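Myroilysin (Myroides profundi, PDB 5CZW) is a zinc-binding metzincin of the astacin (M12A) family that probably cleaves peptide bonds within protein chains, captured here with its propeptide. Local coordinates at residues Thr154-Asp159 with Asn214-Gly219; Tyr67-Ser72 with Phe79-Ser84. The protein carries 1 engineered substitution. One frame throughout, in Å; residues are numbered along the deposited sequence.

The two contacts lie on opposite sides of the chain's centre, with their centres about 34 Å apart. They share no helix or strand. Contact 2 comes first along the chain. It is partly buried and sets the turn 67-72 against the edge strand 78-81 of the sheet. Contact 1 lies at the surface and joins two loops, one before helix 160-167 and the other before helix 231-235. Their chemistry follows this difference. Contact 1 has no hydrogen bond between its segments and rests on a proline meeting a phenylalanine. Contact 2 packs two phenylalanines around an alanine, and adds a hydrogen bond from a side-chain amide and two waters along the strand's backbone.

Contact 1 of 2, residues Thr154-Asp159 with Asn214-Gly219; sequences TNIPWD and NGFSVG
P157 and F216 meet nearly perpendicular and carry most of this contact. The proline lays CD over one face of the phenyl ring, 3.7 Å from the centroid of F216 and 19° off the ring normal. This is a CH-pi contact, shifted toward the rim. Proline CG sits further back, 3.4 Å from F216 CB, where the ring joins its stem. F216 holds CG opposite its own backbone N (chi1 178°), which swings one ring face against P157 CD. The N214 amide lies against the CB-CG side of the pyrrolidine: its ND2 is 3.6 Å from P157 CB, a packing contact and not a hydrogen bond. P157 is the centre of an inverse gamma turn, closed by W158 N bonding to I156 O at 2.9 Å. The turn belongs to the loop that leaves the zinc-site region, beyond the ligand H147, and runs to helix 160-167, where D159 is the N-cap. Backbone hydrogen bonds between P157 and T213 and between D159 and L211 tie the same two loops together. I156 is shared between two rings. Its CG2 approaches F216 CE1 obliquely, at 4.3 Å, and also stands 3.6 Å above the plane of the W158 indole, over its centre. Between N214 and F216 the backbone bends at G215, where a side chain would press on the carbonyl O of N214.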
loop_
_atom_site.group_PDB
_atom_site.type_symbol
_atom_site.label_atom_id
_atom_site.label_comp_id
_atom_site.label_asym_id
_atom_site.label_seq_id
_atom_site.Cartn_x
_atom_site.Cartn_y
_atom_site.Cartn_z
ATOM N N THR A 154 23.259 -8.923 -5.331
ATOM C CA THR A 154 23.312 -10.231 -4.720
ATOM C C THR A 154 22.095 -11.074 -5.058
ATOM O O THR A 154 22.108 -12.287 -4.847
ATOM C CB THR A 154 23.367 -10.127 -3.199
ATOM O OG1 THR A 154 22.223 -9.369 -2.689
ATOM C CG2 THR A 154 24.700 -9.543 -2.725
ATOM N N ASN A 155 21.035 -10.441 -5.529
ATOM C CA ASN A 155 19.717 -11.065 -5.452
ATOM C C ASN A 155 19.183 -11.096 -4.055
ATOM O O ASN A 155 19.921 -10.959 -3.078
ATOM C CB ASN A 155 19.703 -12.525 -5.932
ATOM C CG ASN A 155 19.884 -12.638 -7.444
ATOM O OD1 ASN A 155 20.339 -13.661 -7.947
ATOM N ND2 ASN A 155 19.501 -11.627 -8.164
ATOM N N ILE A 156 17.878 -11.297 -3.972
ATOM C CA ILE A 156 17.223 -11.240 -2.689
ATOM C C ILE A 156 17.188 -12.596 -2.014
ATOM O O ILE A 156 16.680 -13.544 -2.585
ATOM C CB ILE A 156 15.787 -10.693 -2.839
ATOM C CG1 ILE A 156 15.814 -9.303 -3.520
ATOM C CG2 ILE A 156 15.108 -10.653 -1.462
ATOM C CD1 ILE A 156 14.510 -8.847 -4.146
ATOM N N PRO A 157 17.698 -12.600 -0.753
ATOM C CA PRO A 157 17.661 -13.893 -0.090
ATOM C C PRO A 157 16.330 -14.294 0.551
ATOM O O PRO A 157 16.237 -14.384 1.708
ATOM C CB PRO A 157 18.765 -13.772 0.965
ATOM C CG PRO A 157 18.627 -12.422 1.420
ATOM C CD PRO A 157 18.428 -11.621 0.170
ATOM N N TRP A 158 15.339 -14.555 -0.254
ATOM C CA TRP A 158 14.056 -14.985 0.231
ATOM C C TRP A 158 14.092 -16.291 0.968
ATOM O O TRP A 158 14.775 -17.285 0.544
ATOM C CB TRP A 158 13.059 -15.164 -0.916
ATOM C CG TRP A 158 12.783 -13.997 -1.804
ATOM C CD1 TRP A 158 13.238 -13.834 -3.053
ATOM C CD2 TRP A 158 12.003 -12.820 -1.507
ATOM N NE1 TRP A 158 12.778 -12.657 -3.572
ATOM C CE2 TRP A 158 12.040 -12.001 -2.640
ATOM C CE3 TRP A 158 11.254 -12.394 -0.406
ATOM C CZ2 TRP A 158 11.347 -10.789 -2.715
ATOM C CZ3 TRP A 158 10.562 -11.172 -0.486
ATOM C CH2 TRP A 158 10.632 -10.398 -1.638
ATOM N N ASP A 159 13.303 -16.355 2.033
ATOM C CA ASP A 159 13.039 -17.647 2.673
ATOM C C ASP A 159 11.789 -18.123 2.006
ATOM O O ASP A 159 10.691 -17.690 2.354
ATOM C CB ASP A 159 12.869 -17.461 4.152
ATOM C CG ASP A 159 12.518 -18.760 4.872
ATOM O OD1 ASP A 159 11.875 -19.644 4.250
ATOM O OD2 ASP A 159 12.840 -18.845 6.085
ATOM N N ASN A 214 18.800 -14.082 5.728
ATOM C CA ASN A 214 20.023 -13.574 6.356
ATOM C C ASN A 214 19.821 -12.558 7.487
ATOM O O ASN A 214 20.699 -12.218 8.159
ATOM C CB ASN A 214 20.798 -12.935 5.238
ATOM C CG ASN A 214 21.562 -13.962 4.434
ATOM O OD1 ASN A 214 22.130 -14.911 5.010
ATOM N ND2 ASN A 214 21.618 -13.778 3.126
ATOM N N GLY A 215 18.593 -12.133 7.641
ATOM C CA GLY A 215 18.225 -10.986 8.409
ATOM C C GLY A 215 18.200 -9.807 7.369
ATOM O O GLY A 215 18.003 -8.656 7.715
ATOM N N PHE A 216 18.385 -10.123 6.093
ATOM C CA PHE A 216 18.405 -9.157 5.058
ATOM C C PHE A 216 17.094 -8.414 5.094
ATOM O O PHE A 216 16.111 -8.985 5.252
ATOM C CB PHE A 216 18.522 -9.884 3.719
ATOM C CG PHE A 216 18.496 -8.986 2.552
ATOM C CD1 PHE A 216 17.322 -8.647 1.962
ATOM C CD2 PHE A 216 19.644 -8.440 2.061
ATOM C CE1 PHE A 216 17.269 -7.805 0.902
ATOM C CE2 PHE A 216 19.595 -7.578 1.010
ATOM C CZ PHE A 216 18.410 -7.277 0.417
ATOM N N SER A 217 17.140 -7.107 4.933
ATOM C CA SER A 217 15.923 -6.276 4.850
ATOM C C SER A 217 16.215 -5.092 3.963
ATOM O O SER A 217 17.373 -4.759 3.730
ATOM C CB SER A 217 15.461 -5.816 6.243
ATOM O OG SER A 217 16.338 -4.847 6.822
ATOM N N VAL A 218 15.167 -4.493 3.419
ATOM C CA VAL A 218 15.305 -3.184 2.796
ATOM C C VAL A 218 14.134 -2.313 3.222
ATOM O O VAL A 218 13.000 -2.767 3.307
ATOM C CB VAL A 218 15.409 -3.205 1.242
ATOM C CG1 VAL A 218 16.431 -4.221 0.777
ATOM C CG2 VAL A 218 14.089 -3.448 0.551
ATOM N N GLY A 219 14.444 -1.064 3.488
ATOM C CA GLY A 219 13.492 -0.102 3.944
ATOM C C GLY A 219 13.193 1.056 3.036
ATOM O O GLY A 219 13.844 1.352 2.039
#

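Contact 2 of 2, residues Tyr67-Ser72 with Phe79-Ser84; sequences YAQEWS and FNFVES
A68 and F81 meet where a beta-alpha-beta crossover turns back toward the sheet. Strand 48-54 leads through helix 58-63 and the turn 67-72 to its parallel neighbour, the edge strand 78-81. F79 and F81 alternate with N80, so both phenylalanines point toward the turn. The small methyl of A68 lets both rings come close. F81 brings its CZ to 3.9 Å from A68 CB, which lies at the edge of the F81 ring and in its plane. The F79 ring pushes its own edge into the angle between A68 and W71, with CE2 3.7 Å from A68 O and 4.4 Å from W71 CB. Beyond it F139 meets F79 edge-to-face, while W71 NE1 bonds to I136 O of the zinc-site helix 128-143. Q69 runs past the edge of the F81 ring. The two side chains lie side by side and point opposite ways, with amide and ring planes 85° apart. With its chain extended beyond CG (chi2 -170°), Q69 gives NE2 to F79 O at 3.1 Å. The bond is bent, 141° at the hydrogen: F79 O lies in the Q69 amide plane, but NE2 is tilted from the F79 carbonyl plane. An alanine in place of Q69 would be likely to leave F79 O without this donor and the flank of F81 less covered. S72 OG, which also bonds to I77 O, accepts a hydrogen bond from a water at 2.8 Å, and that water's oxygen takes the N-H of F79 at 2.9 Å from F79 N.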
loop_
_atom_site.group_PDB
_atom_site.type_symbol
_atom_site.label_atom_id
_atom_site.label_comp_id
_atom_site.label_asym_id
_atom_site.label_seq_id
_atom_site.Cartn_x
_atom_site.Cartn_y
_atom_site.Cartn_z
ATOM N N TYR A 67 -1.788 12.422 6.990
ATOM C CA TYR A 67 -0.636 12.142 6.079
ATOM C C TYR A 67 -1.106 11.964 4.611
ATOM O O TYR A 67 -0.424 12.378 3.687
ATOM C CB TYR A 67 0.131 10.986 6.658
ATOM C CG TYR A 67 0.912 11.378 7.887
ATOM C CD1 TYR A 67 1.903 12.309 7.769
ATOM C CD2 TYR A 67 0.655 10.817 9.101
ATOM C CE1 TYR A 67 2.629 12.709 8.834
ATOM C CE2 TYR A 67 1.363 11.240 10.223
ATOM C CZ TYR A 67 2.366 12.181 10.042
ATOM O OH TYR A 67 3.099 12.593 11.148
ATOM N N ALA A 68 -2.306 11.439 4.383
ATOM C CA ALA A 68 -2.864 11.222 3.030
ATOM C C ALA A 68 -2.854 12.571 2.320
ATOM O O ALA A 68 -2.473 12.726 1.161
ATOM C CB ALA A 68 -4.283 10.699 3.125
ATOM N N GLN A 69 -3.299 13.603 3.061
ATOM C CA GLN A 69 -3.505 14.899 2.480
ATOM C C GLN A 69 -2.210 15.611 2.194
ATOM O O GLN A 69 -2.230 16.594 1.413
ATOM C CB GLN A 69 -4.432 15.731 3.387
ATOM C CG GLN A 69 -5.786 15.055 3.463
ATOM C CD GLN A 69 -6.880 15.871 4.130
ATOM O OE1 GLN A 69 -6.678 16.435 5.207
ATOM N NE2 GLN A 69 -8.076 15.837 3.533
ATOM N N GLU A 70 -1.094 15.078 2.601
ATOM C CA GLU A 70 0.183 15.643 2.213
ATOM C C GLU A 70 0.370 15.630 0.678
ATOM O O GLU A 70 0.963 16.470 0.137
ATOM C CB GLU A 70 1.319 14.838 2.832
ATOM C CG GLU A 70 1.836 15.398 4.095
ATOM C CD GLU A 70 2.579 16.767 3.900
ATOM O OE1 GLU A 70 2.431 17.592 4.757
ATOM O OE2 GLU A 70 3.309 17.049 2.882
ATOM N N TRP A 71 -0.104 14.618 -0.004
ATOM C CA TRP A 71 0.066 14.556 -1.418
ATOM C C TRP A 71 -0.535 15.777 -2.166
ATOM O O TRP A 71 -0.028 16.156 -3.207
ATOM C CB TRP A 71 -0.699 13.334 -1.951
ATOM C CG TRP A 71 0.071 12.079 -1.775
ATOM C CD1 TRP A 71 -0.247 11.073 -0.892
ATOM C CD2 TRP A 71 1.229 11.654 -2.492
ATOM N NE1 TRP A 71 0.662 10.051 -1.044
ATOM C CE2 TRP A 71 1.551 10.357 -2.036
ATOM C CE3 TRP A 71 1.972 12.197 -3.543
ATOM C CZ2 TRP A 71 2.642 9.629 -2.556
ATOM C CZ3 TRP A 71 3.041 11.452 -4.100
ATOM C CH2 TRP A 71 3.337 10.122 -3.558
ATOM N N SER A 72 -1.571 16.363 -1.581
ATOM C CA SER A 72 -2.210 17.481 -2.248
ATOM C C SER A 72 -1.385 18.735 -2.250
ATOM O O SER A 72 -1.735 19.675 -2.990
ATOM C CB SER A 72 -3.539 17.745 -1.607
ATOM O OG SER A 72 -4.320 16.578 -1.757
ATOM N N PHE A 79 -8.316 14.615 -1.356
ATOM C CA PHE A 79 -9.045 13.513 -0.733
ATOM C C PHE A 79 -10.057 14.124 0.228
ATOM O O PHE A 79 -9.709 14.915 1.113
ATOM C CB PHE A 79 -8.118 12.681 0.057
ATOM C CG PHE A 79 -7.072 12.024 -0.770
ATOM C CD1 PHE A 79 -7.483 11.098 -1.723
ATOM C CD2 PHE A 79 -5.697 12.293 -0.669
ATOM C CE1 PHE A 79 -6.554 10.439 -2.492
ATOM C CE2 PHE A 79 -4.751 11.618 -1.468
ATOM C CZ PHE A 79 -5.191 10.736 -2.413
ATOM N N ASN A 80 -11.312 13.792 -0.020
ATOM C CA ASN A 80 -12.427 14.227 0.815
ATOM C C ASN A 80 -12.830 13.058 1.667
ATOM O O ASN A 80 -13.375 12.083 1.175
ATOM C CB ASN A 80 -13.645 14.629 -0.073
ATOM C CG ASN A 80 -14.809 15.194 0.770
ATOM O OD1 ASN A 80 -14.614 15.496 1.968
ATOM N ND2 ASN A 80 -15.999 15.333 0.171
ATOM N N PHE A 81 -12.566 13.142 2.982
ATOM C CA PHE A 81 -12.892 12.067 3.929
ATOM C C PHE A 81 -14.340 12.174 4.381
ATOM O O PHE A 81 -14.687 13.182 5.023
ATOM C CB PHE A 81 -11.961 12.080 5.115
ATOM C CG PHE A 81 -10.578 11.591 4.803
ATOM C CD1 PHE A 81 -9.666 12.336 4.061
ATOM C CD2 PHE A 81 -10.234 10.284 5.065
ATOM C CE1 PHE A 81 -8.381 11.815 3.721
ATOM C CE2 PHE A 81 -8.949 9.779 4.747
ATOM C CZ PHE A 81 -8.038 10.554 4.101
ATOM N N VAL A 82 -15.130 11.173 4.028
ATOM C CA VAL A 82 -16.571 11.174 4.205
ATOM C C VAL A 82 -17.079 9.982 5.064
ATOM O O VAL A 82 -16.365 8.990 5.271
ATOM C CB VAL A 82 -17.260 11.140 2.859
ATOM C CG1 VAL A 82 -16.721 12.163 1.914
ATOM C CG2 VAL A 82 -17.062 9.768 2.278
ATOM N N GLU A 83 -18.322 10.093 5.509
ATOM C CA GLU A 83 -18.958 9.103 6.313
ATOM C C GLU A 83 -20.346 8.727 5.746
ATOM O O GLU A 83 -21.201 8.137 6.458
ATOM C CB GLU A 83 -19.059 9.610 7.776
ATOM C CG GLU A 83 -17.681 9.931 8.366
ATOM C CD GLU A 83 -17.741 10.605 9.738
ATOM O OE1 GLU A 83 -18.694 10.338 10.504
ATOM O OE2 GLU A 83 -16.820 11.413 10.024
ATOM N N SER A 84 -20.566 9.031 4.467
ATOM C CA SER A 84 -21.798 8.692 3.766
ATOM C C SER A 84 -21.515 8.054 2.386
ATOM O O SER A 84 -20.442 8.199 1.855
ATOM C CB SER A 84 -22.597 9.969 3.537
ATOM O OG SER A 84 -21.869 10.801 2.605
HETATM O O HOH W 1 -11.396 15.767 4.398
HETATM O O HOH W 2 -6.300 16.057 0.183
#